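Local coordinates for putative polysaccharide biosynthesis protein with aminopeptidase-like domain (Clostridium acetobutylicum, PDB 3K9T) that probably acts in the biosynthesis of modified polysaccharides, binding one zinc ion per subunit in an aminopeptidase-like domain not expected to have peptidase activity, at residues G312-S317 against Y343-E348. Sequence-based numbering, arbitrary orientation.
Sequences GSLMRS and YKTYLE
L314 and Y346 form a buried helix-on-sheet contact in the aminopeptidase-like domain, joining strand 311-315 of the central mixed sheet to the long helix 336-355 that packs against it. The contact is small, one aliphatic side chain against a tyrosine, with a hydrogen bond at the tyrosine's end. L314 points from the strand toward the helix, whereas its neighbours S313 and M315 point away, the usual alternation of a strand. With CG anti to the backbone N (chi1 176°), the L314 side chain lies to one side of the Y346 ring plane, its CD2 just outboard of the CD1-CE1 rim, the leucine running out from the strand as the tyrosine runs in from the helix. L314 CD2 lies 3.7 Å from Y346 CE1, and L314 CB comes 3.6 Å from Y346 OH, so the leucine follows the tyrosine from ring to hydroxyl. On its helix side the same methyl, L314 CD2, meets T345 CG2 at 3.9 Å. T345 presents CG2 to the strand while its OG1 bonds back to D341 O, one turn earlier in the helix.

The phenol reaches past the leucine to the strand backbone. Y346 OH donates to L314 O at 2.7 Å, and the carbonyl oxygen lies at the ring's edge, near its plane. The hydroxyl sits in the carbonyl plane on a lone pair of L314 O, with a C=O...OH angle of 128°. Y346 also packs on L203 and I207 of helix 194-211. Nearby, R316 reaches helix 336-355 through a salt bridge to D341. In this mainly apolar interface, the bond gives the buried phenol proton an acceptor and the L314 carbonyl a donor from the helix, and its directionality fixes where the ring ends while L314 packs along it.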
loop_
_atom_site.group_PDB
_atom_site.type_symbol
_atom_site.label_atom_id
_atom_site.label_comp_id
_atom_site.label_asym_id
_atom_site.label_seq_id
_atom_site.Cartn_x
_atom_site.Cartn_y
_atom_site.Cartn_z
ATOM N N GLY A 312 -8.775 -5.761 -21.018
ATOM C CA GLY A 312 -7.927 -4.563 -21.067
ATOM C C GLY A 312 -7.630 -4.167 -22.503
ATOM O O GLY A 312 -8.290 -4.628 -23.415
ATOM N N SER A 313 -6.621 -3.309 -22.689
ATOM C CA SER A 313 -6.289 -2.758 -23.992
ATOM C C SER A 313 -4.808 -2.481 -24.024
ATOM O O SER A 313 -4.289 -1.713 -23.216
ATOM C CB SER A 313 -7.106 -1.501 -24.254
ATOM O OG SER A 313 -6.954 -1.016 -25.584
ATOM N N LEU A 314 -4.116 -3.166 -24.927
ATOM C CA LEU A 314 -2.671 -3.042 -25.062
ATOM C C LEU A 314 -2.404 -2.296 -26.371
ATOM O O LEU A 314 -2.719 -2.783 -27.475
ATOM C CB LEU A 314 -1.994 -4.413 -25.000
ATOM C CG LEU A 314 -0.485 -4.390 -25.232
ATOM C CD1 LEU A 314 0.220 -3.485 -24.227
ATOM C CD2 LEU A 314 0.069 -5.787 -25.178
HETATM N N MSE A 315 -1.829 -1.106 -26.214
HETATM C CA MSE A 315 -1.694 -0.137 -27.265
HETATM C C MSE A 315 -0.268 0.334 -27.350
HETATM O O MSE A 315 0.560 -0.093 -26.572
HETATM C CB MSE A 315 -2.555 1.072 -26.893
HETATM C CG MSE A 315 -4.040 0.771 -26.841
HETATM SE SE MSE A 315 -5.139 2.238 -26.294
HETATM C CE MSE A 315 -4.644 2.011 -24.463
ATOM N N ARG A 316 0.012 1.193 -28.320
ATOM C CA ARG A 316 1.238 1.988 -28.295
ATOM C C ARG A 316 0.769 3.382 -27.866
ATOM O O ARG A 316 0.287 3.508 -26.753
ATOM C CB ARG A 316 2.021 1.956 -29.622
ATOM C CG ARG A 316 2.527 0.574 -29.999
ATOM C CD ARG A 316 3.673 0.591 -31.012
ATOM N NE ARG A 316 4.908 0.755 -30.280
ATOM C CZ ARG A 316 5.578 -0.215 -29.676
ATOM N NH1 ARG A 316 5.190 -1.483 -29.766
ATOM N NH2 ARG A 316 6.658 0.095 -28.968
ATOM N N SER A 317 0.871 4.405 -28.717
ATOM C CA SER A 317 0.395 5.727 -28.346
ATOM C C SER A 317 -1.118 5.656 -28.399
ATOM O O SER A 317 -1.753 5.525 -29.441
ATOM C CB SER A 317 0.951 6.856 -29.229
ATOM O OG SER A 317 2.385 6.848 -29.205
ATOM N N TYR A 343 3.310 -6.763 -31.956
ATOM C CA TYR A 343 2.969 -8.144 -32.280
ATOM C C TYR A 343 3.720 -9.131 -31.385
ATOM O O TYR A 343 3.137 -10.058 -30.851
ATOM C CB TYR A 343 3.281 -8.351 -33.743
ATOM C CG TYR A 343 3.422 -9.760 -34.251
ATOM C CD1 TYR A 343 2.314 -10.493 -34.645
ATOM C CD2 TYR A 343 4.681 -10.319 -34.439
ATOM C CE1 TYR A 343 2.446 -11.757 -35.165
ATOM C CE2 TYR A 343 4.822 -11.605 -34.957
ATOM C CZ TYR A 343 3.701 -12.308 -35.324
ATOM O OH TYR A 343 3.825 -13.561 -35.855
ATOM N N LYS A 344 5.019 -8.910 -31.246
ATOM C CA LYS A 344 5.872 -9.671 -30.336
ATOM C C LYS A 344 5.293 -9.642 -28.901
ATOM O O LYS A 344 5.217 -10.673 -28.204
ATOM C CB LYS A 344 7.299 -9.078 -30.418
ATOM C CG LYS A 344 8.320 -9.541 -29.392
ATOM C CD LYS A 344 9.761 -9.375 -29.929
ATOM C CE LYS A 344 10.393 -8.030 -29.621
ATOM N NZ LYS A 344 10.850 -7.977 -28.218
ATOM N N THR A 345 4.835 -8.476 -28.465
ATOM C CA THR A 345 4.342 -8.340 -27.087
ATOM C C THR A 345 3.032 -9.126 -26.884
ATOM O O THR A 345 2.837 -9.825 -25.877
ATOM C CB THR A 345 4.211 -6.882 -26.662
ATOM O OG1 THR A 345 5.467 -6.172 -26.872
ATOM C CG2 THR A 345 3.788 -6.821 -25.205
ATOM N N TYR A 346 2.143 -9.011 -27.850
ATOM C CA TYR A 346 0.902 -9.754 -27.822
ATOM C C TYR A 346 1.213 -11.241 -27.795
ATOM O O TYR A 346 0.599 -11.982 -27.028
ATOM C CB TYR A 346 -0.031 -9.383 -29.013
ATOM C CG TYR A 346 -1.013 -8.245 -28.727
ATOM C CD1 TYR A 346 -0.605 -6.917 -28.718
ATOM C CD2 TYR A 346 -2.365 -8.503 -28.507
ATOM C CE1 TYR A 346 -1.523 -5.888 -28.475
ATOM C CE2 TYR A 346 -3.284 -7.488 -28.262
ATOM C CZ TYR A 346 -2.865 -6.186 -28.232
ATOM O OH TYR A 346 -3.779 -5.169 -27.991
ATOM N N LEU A 347 2.149 -11.700 -28.626
ATOM C CA LEU A 347 2.502 -13.124 -28.621
ATOM C C LEU A 347 3.077 -13.569 -27.257
ATOM O O LEU A 347 2.821 -14.692 -26.791
ATOM C CB LEU A 347 3.476 -13.449 -29.769
ATOM C CG LEU A 347 2.906 -13.439 -31.197
ATOM C CD1 LEU A 347 3.918 -13.993 -32.170
ATOM C CD2 LEU A 347 1.610 -14.249 -31.280
ATOM N N GLU A 348 3.856 -12.692 -26.625
ATOM C CA GLU A 348 4.466 -13.001 -25.318
ATOM C C GLU A 348 3.392 -13.070 -24.242
ATOM O O GLU A 348 3.451 -13.895 -23.309
ATOM C CB GLU A 348 5.505 -11.942 -24.934
ATOM C CG GLU A 348 6.406 -12.352 -23.748
ATOM C CD GLU A 348 7.182 -13.609 -24.026
ATOM O OE1 GLU A 348 7.602 -13.788 -25.191
ATOM O OE2 GLU A 348 7.377 -14.425 -23.091
#